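Dehydroascorbate reductase (Chlamydomonas reinhardtii, PDB 5XFT) probably catalyses the glutathione-dependent reduction of L-dehydroascorbate to L-ascorbate, as a member of the DHAR family within the glutathione S-transferase superfamily. Local coordinates at residues 108-113 with 120-125; 23-28 with 195-200. All blocks are in the same frame, centred on the assembly; numbering follows the deposited sequence.

Overall arrangement
Contact 1 lies far out, its centre about 19 Å from the centre of the chain, and joins two consecutive helices, 103-112 and 118-138, of the helical C-terminal part. Contact 2, with its centre about 7 Å from that of the chain, brings the N-terminal thioredoxin-like part, through helix 22-33, against the short helix 195-199 and Val200 near the C-terminus. The centres of the two contacts are about 26 Å apart, and they share no element; helix 153-173 nevertheless packs against both. The chemistry follows the place: contact 1, only partly buried, is aliphatic, including the methylene chain of a lysine, whereas contact 2, buried throughout, gathers a histidine, a tryptophan, a water and aliphatic side chains.

Contact 1 of 2, residues 108-113 with 120-125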
# COMPACT_ATOMS: atom_id res chain seq x y z
N ARG A 108 -5.99 9.44 -7.82
CA ARG A 108 -6.03 10.67 -7.04
C ARG A 108 -6.50 11.85 -7.88
O ARG A 108 -7.34 12.63 -7.43
CB ARG A 108 -4.66 10.95 -6.43
CG ARG A 108 -4.59 12.28 -5.71
CD ARG A 108 -3.20 12.55 -5.20
NE ARG A 108 -2.23 12.60 -6.29
CZ ARG A 108 -0.92 12.66 -6.12
NH1 ARG A 108 -0.40 12.66 -4.90
NH2 ARG A 108 -0.13 12.70 -7.18
N ALA A 109 -5.97 11.99 -9.10
CA ALA A 109 -6.40 13.09 -9.95
C ALA A 109 -7.89 13.01 -10.24
O ALA A 109 -8.54 14.03 -10.50
CB ALA A 109 -5.60 13.10 -11.26
N ILE A 110 -8.45 11.79 -10.22
CA ILE A 110 -9.89 11.63 -10.35
C ILE A 110 -10.59 12.13 -9.09
O ILE A 110 -11.58 12.86 -9.17
CB ILE A 110 -10.22 10.15 -10.64
CG1 ILE A 110 -9.75 9.76 -12.04
CG2 ILE A 110 -11.72 9.89 -10.45
CD1 ILE A 110 -9.79 8.29 -12.29
N LEU A 111 -10.08 11.76 -7.92
CA LEU A 111 -10.78 12.13 -6.69
C LEU A 111 -10.73 13.63 -6.44
O LEU A 111 -11.74 14.24 -6.06
CB LEU A 111 -10.23 11.38 -5.49
CG LEU A 111 -10.79 9.97 -5.23
CD1 LEU A 111 -10.35 9.47 -3.86
CD2 LEU A 111 -12.30 9.94 -5.37
N ILE A 112 -9.57 14.26 -6.63
CA ILE A 112 -9.36 15.61 -6.11
C ILE A 112 -8.78 16.55 -7.17
O ILE A 112 -8.17 17.56 -6.84
CB ILE A 112 -8.45 15.58 -4.87
CG1 ILE A 112 -7.06 15.07 -5.21
CG2 ILE A 112 -9.04 14.70 -3.78
CD1 ILE A 112 -6.14 14.97 -4.01
N GLY A 113 -8.99 16.23 -8.44
CA GLY A 113 -8.45 17.03 -9.51
C GLY A 113 -9.46 17.96 -10.16
O GLY A 113 -10.65 17.96 -9.82
N ASP A 120 -9.99 12.38 -19.08
CA ASP A 120 -8.68 11.84 -19.45
C ASP A 120 -8.12 10.96 -18.33
O ASP A 120 -7.62 9.86 -18.59
CB ASP A 120 -7.70 12.97 -19.77
CG ASP A 120 -8.10 13.75 -21.01
OD1 ASP A 120 -8.92 13.25 -21.81
OD2 ASP A 120 -7.59 14.88 -21.19
N LYS A 121 -8.22 11.42 -17.08
CA LYS A 121 -7.67 10.65 -15.97
C LYS A 121 -8.39 9.31 -15.81
O LYS A 121 -7.77 8.30 -15.48
CB LYS A 121 -7.75 11.47 -14.69
CG LYS A 121 -6.74 12.62 -14.63
CD LYS A 121 -5.32 12.12 -14.86
CE LYS A 121 -4.29 13.23 -14.67
NZ LYS A 121 -4.56 14.42 -15.52
N VAL A 122 -9.71 9.29 -16.03
CA VAL A 122 -10.45 8.04 -16.03
C VAL A 122 -9.89 7.10 -17.09
O VAL A 122 -9.65 5.90 -16.83
CB VAL A 122 -11.95 8.31 -16.24
CG1 VAL A 122 -12.71 7.00 -16.43
CG2 VAL A 122 -12.53 9.08 -15.07
N ALA A 123 -9.66 7.62 -18.30
CA ALA A 123 -9.11 6.78 -19.36
C ALA A 123 -7.75 6.20 -18.95
O ALA A 123 -7.53 4.98 -19.04
CB ALA A 123 -9.00 7.58 -20.65
N ALA A 124 -6.85 7.05 -18.46
CA ALA A 124 -5.52 6.60 -18.07
C ALA A 124 -5.59 5.56 -16.95
O ALA A 124 -4.90 4.53 -17.00
CB ALA A 124 -4.68 7.80 -17.63
N LEU A 125 -6.42 5.81 -15.94
CA LEU A 125 -6.62 4.84 -14.88
C LEU A 125 -7.00 3.48 -15.45
O LEU A 125 -6.43 2.45 -15.06
CB LEU A 125 -7.71 5.31 -13.90
CG LEU A 125 -8.04 4.27 -12.83
CD1 LEU A 125 -6.84 4.09 -11.90
CD2 LEU A 125 -9.29 4.64 -12.04
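Ile110 overlaps Lys121 and reaches past it to lie on the backbone of helix 118-138. The two side chains slide by each other in opposite directions, with Ile110 CG1 3.7 Å from Lys121 CB. With CG1 beside its own backbone N (chi1 -69°) and the chain then extended, Ile110 carries CD1 onto the helix surface, 3.8 Å from Val122 CA. Ile110 CD1 also lies 4.0 Å from Val122 CG2; the Leu125 side chain crosses that of Ile110 at about a right angle, its CD2 3.7 Å from Ile110 CD1. Beside this cluster, Lys121 folds over the neighbouring Ala109: bends at chi2 and chi4 curl the chain, so that CG, CD and CE all rest on the methyl, Lys121 CG at 3.6 Å from Ala109 CB. The amine is carried onward toward Glu117, with which it makes a long, weak ion pair. Segments 108-112 and 120-125 run roughly antiparallel (150°), their axes 9.1 Å apart at closest, and Leu169 of helix 153-173 touches both Ile110 and Leu125. This is a helical hairpin of the all-helical GST C-terminal domain. No hydrogen bond links the two segments, so their hold on each other is apolar shape-fitting, with the lysine contributing its methylenes and not its charge.

Contact 2 of 2, residues 23-28 with 195-200; sequences FCHRVL and PEWQHV
His25 leads from helix 22-33 to Trp197 and Val200, and its ring does the touching. At CB the chain turns CG anti to the backbone N (chi1 -162°), which swings the imidazole across to helix 195-199. On one flank, His25 CD2 lies 3.9 Å from Val200 O and a little farther from Val200 CG2. On the other, ND1 is hydrogen-bonded to Tyr202 OH, just after 195-200, and the Tyr202 ring meets the imidazole edge-to-face. Next comes His25 CE1, poised over one face of the indole at 3.8 Å from Trp197 CH2; the ring planes are inclined at 50°, an oblique meeting. Helix 22-33 belongs to the thioredoxin-like N-terminal domain of the GST fold. Cys21, just before the helix, and Cys24 in its first turn form a CxxC pattern, placed where DHARs and other cysteine-dependent GSTs carry the reactive cysteine, probably so here; the helix flank bearing His25 faces the C-terminal helices. At the tip, His25 NE2 has a water O at the ring's edge and in its plane, 2.9 Å away, and that water donates a hydrogen bond to Trp197 O while sitting over the indole face. With a partner on each ring nitrogen, the rotation of the imidazole is probably restricted. His25 NE2 also passes 3.6 Å from Val200 O without bonding to it. Farther along helix 22-33, Leu28 CB packs on Val200 CG1 at 4.1 Å, and Leu29 touches both Val200 and Trp197.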
# COMPACT_ATOMS: atom_id res chain seq x y z
N PHE A 23 1.46 3.75 1.84
CA PHE A 23 2.90 3.51 1.84
C PHE A 23 3.34 2.80 3.12
O PHE A 23 4.11 1.83 3.08
CB PHE A 23 3.64 4.83 1.64
CG PHE A 23 3.20 5.56 0.41
CD1 PHE A 23 3.82 5.32 -0.81
CD2 PHE A 23 2.15 6.47 0.45
CE1 PHE A 23 3.41 5.98 -1.96
CE2 PHE A 23 1.73 7.13 -0.70
CZ PHE A 23 2.36 6.88 -1.90
N CYS A 24 2.85 3.28 4.27
CA CYS A 24 2.90 2.49 5.50
C CYS A 24 2.36 1.09 5.25
O CYS A 24 2.97 0.09 5.65
CB CYS A 24 2.09 3.14 6.61
SG CYS A 24 2.56 4.79 7.09
N HIS A 25 1.21 1.01 4.58
CA HIS A 25 0.63 -0.29 4.27
C HIS A 25 1.61 -1.16 3.49
O HIS A 25 1.71 -2.36 3.73
CB HIS A 25 -0.68 -0.11 3.50
CG HIS A 25 -1.56 -1.32 3.50
ND1 HIS A 25 -2.72 -1.40 2.78
CD2 HIS A 25 -1.44 -2.51 4.16
CE1 HIS A 25 -3.29 -2.58 2.97
NE2 HIS A 25 -2.53 -3.27 3.80
N ARG A 26 2.37 -0.55 2.58
CA ARG A 26 3.32 -1.32 1.79
C ARG A 26 4.44 -1.87 2.66
O ARG A 26 4.80 -3.06 2.56
CB ARG A 26 3.89 -0.46 0.65
CG ARG A 26 5.24 -0.98 0.14
CD ARG A 26 6.00 0.06 -0.71
NE ARG A 26 6.81 -0.58 -1.73
CZ ARG A 26 7.68 0.08 -2.48
NH1 ARG A 26 7.82 1.39 -2.31
NH2 ARG A 26 8.40 -0.53 -3.41
N VAL A 27 5.00 -1.04 3.54
CA VAL A 27 6.04 -1.54 4.44
C VAL A 27 5.50 -2.66 5.33
O VAL A 27 6.14 -3.71 5.49
CB VAL A 27 6.62 -0.38 5.27
CG1 VAL A 27 7.52 -0.91 6.37
CG2 VAL A 27 7.39 0.55 4.35
N LEU A 28 4.31 -2.46 5.91
CA LEU A 28 3.70 -3.46 6.78
C LEU A 28 3.49 -4.78 6.05
O LEU A 28 3.79 -5.86 6.59
CB LEU A 28 2.37 -2.95 7.32
CG LEU A 28 2.39 -1.69 8.18
CD1 LEU A 28 0.98 -1.29 8.51
CD2 LEU A 28 3.17 -1.97 9.44
N PRO A 195 -3.71 -14.18 5.34
CA PRO A 195 -3.50 -13.71 6.72
C PRO A 195 -2.56 -12.52 6.81
O PRO A 195 -2.74 -11.67 7.70
CB PRO A 195 -2.90 -14.95 7.42
CG PRO A 195 -3.30 -16.11 6.57
CD PRO A 195 -3.30 -15.58 5.17
N GLU A 196 -1.56 -12.44 5.93
CA GLU A 196 -0.69 -11.26 5.91
C GLU A 196 -1.50 -10.00 5.66
O GLU A 196 -1.26 -8.96 6.30
CB GLU A 196 0.39 -11.42 4.85
CG GLU A 196 1.44 -12.48 5.15
CD GLU A 196 1.10 -13.83 4.56
OE1 GLU A 196 -0.02 -14.34 4.81
OE2 GLU A 196 1.95 -14.38 3.82
N TRP A 197 -2.46 -10.06 4.74
CA TRP A 197 -3.33 -8.92 4.48
C TRP A 197 -4.27 -8.68 5.66
O TRP A 197 -4.50 -7.53 6.05
CB TRP A 197 -4.13 -9.17 3.20
CG TRP A 197 -5.12 -8.11 2.85
CD1 TRP A 197 -6.41 -8.02 3.29
CD2 TRP A 197 -4.92 -7.00 1.97
NE1 TRP A 197 -7.02 -6.92 2.75
CE2 TRP A 197 -6.13 -6.27 1.93
CE3 TRP A 197 -3.83 -6.55 1.22
CZ2 TRP A 197 -6.27 -5.12 1.17
CZ3 TRP A 197 -3.98 -5.40 0.46
CH2 TRP A 197 -5.20 -4.70 0.44
N GLN A 198 -4.82 -9.75 6.24
CA GLN A 198 -5.75 -9.61 7.35
C GLN A 198 -5.10 -8.97 8.56
O GLN A 198 -5.77 -8.29 9.34
CB GLN A 198 -6.31 -10.98 7.74
CG GLN A 198 -7.22 -11.61 6.71
CD GLN A 198 -7.65 -13.01 7.08
OE1 GLN A 198 -7.25 -13.54 8.12
NE2 GLN A 198 -8.46 -13.63 6.23
N HIS A 199 -3.79 -9.18 8.74
CA HIS A 199 -3.15 -8.67 9.95
C HIS A 199 -3.11 -7.15 9.96
O HIS A 199 -3.12 -6.54 11.04
CB HIS A 199 -1.74 -9.25 10.08
CG HIS A 199 -1.73 -10.72 10.35
ND1 HIS A 199 -2.88 -11.44 10.58
CD2 HIS A 199 -0.71 -11.61 10.42
CE1 HIS A 199 -2.57 -12.70 10.79
NE2 HIS A 199 -1.26 -12.83 10.70
N VAL A 200 -3.09 -6.51 8.79
CA VAL A 200 -2.84 -5.08 8.72
C VAL A 200 -3.90 -4.40 7.87
O VAL A 200 -3.64 -3.37 7.23
CB VAL A 200 -1.42 -4.80 8.19
CG1 VAL A 200 -0.38 -5.26 9.21
CG2 VAL A 200 -1.20 -5.52 6.86
O HOH W 1 -4.30 -5.51 4.51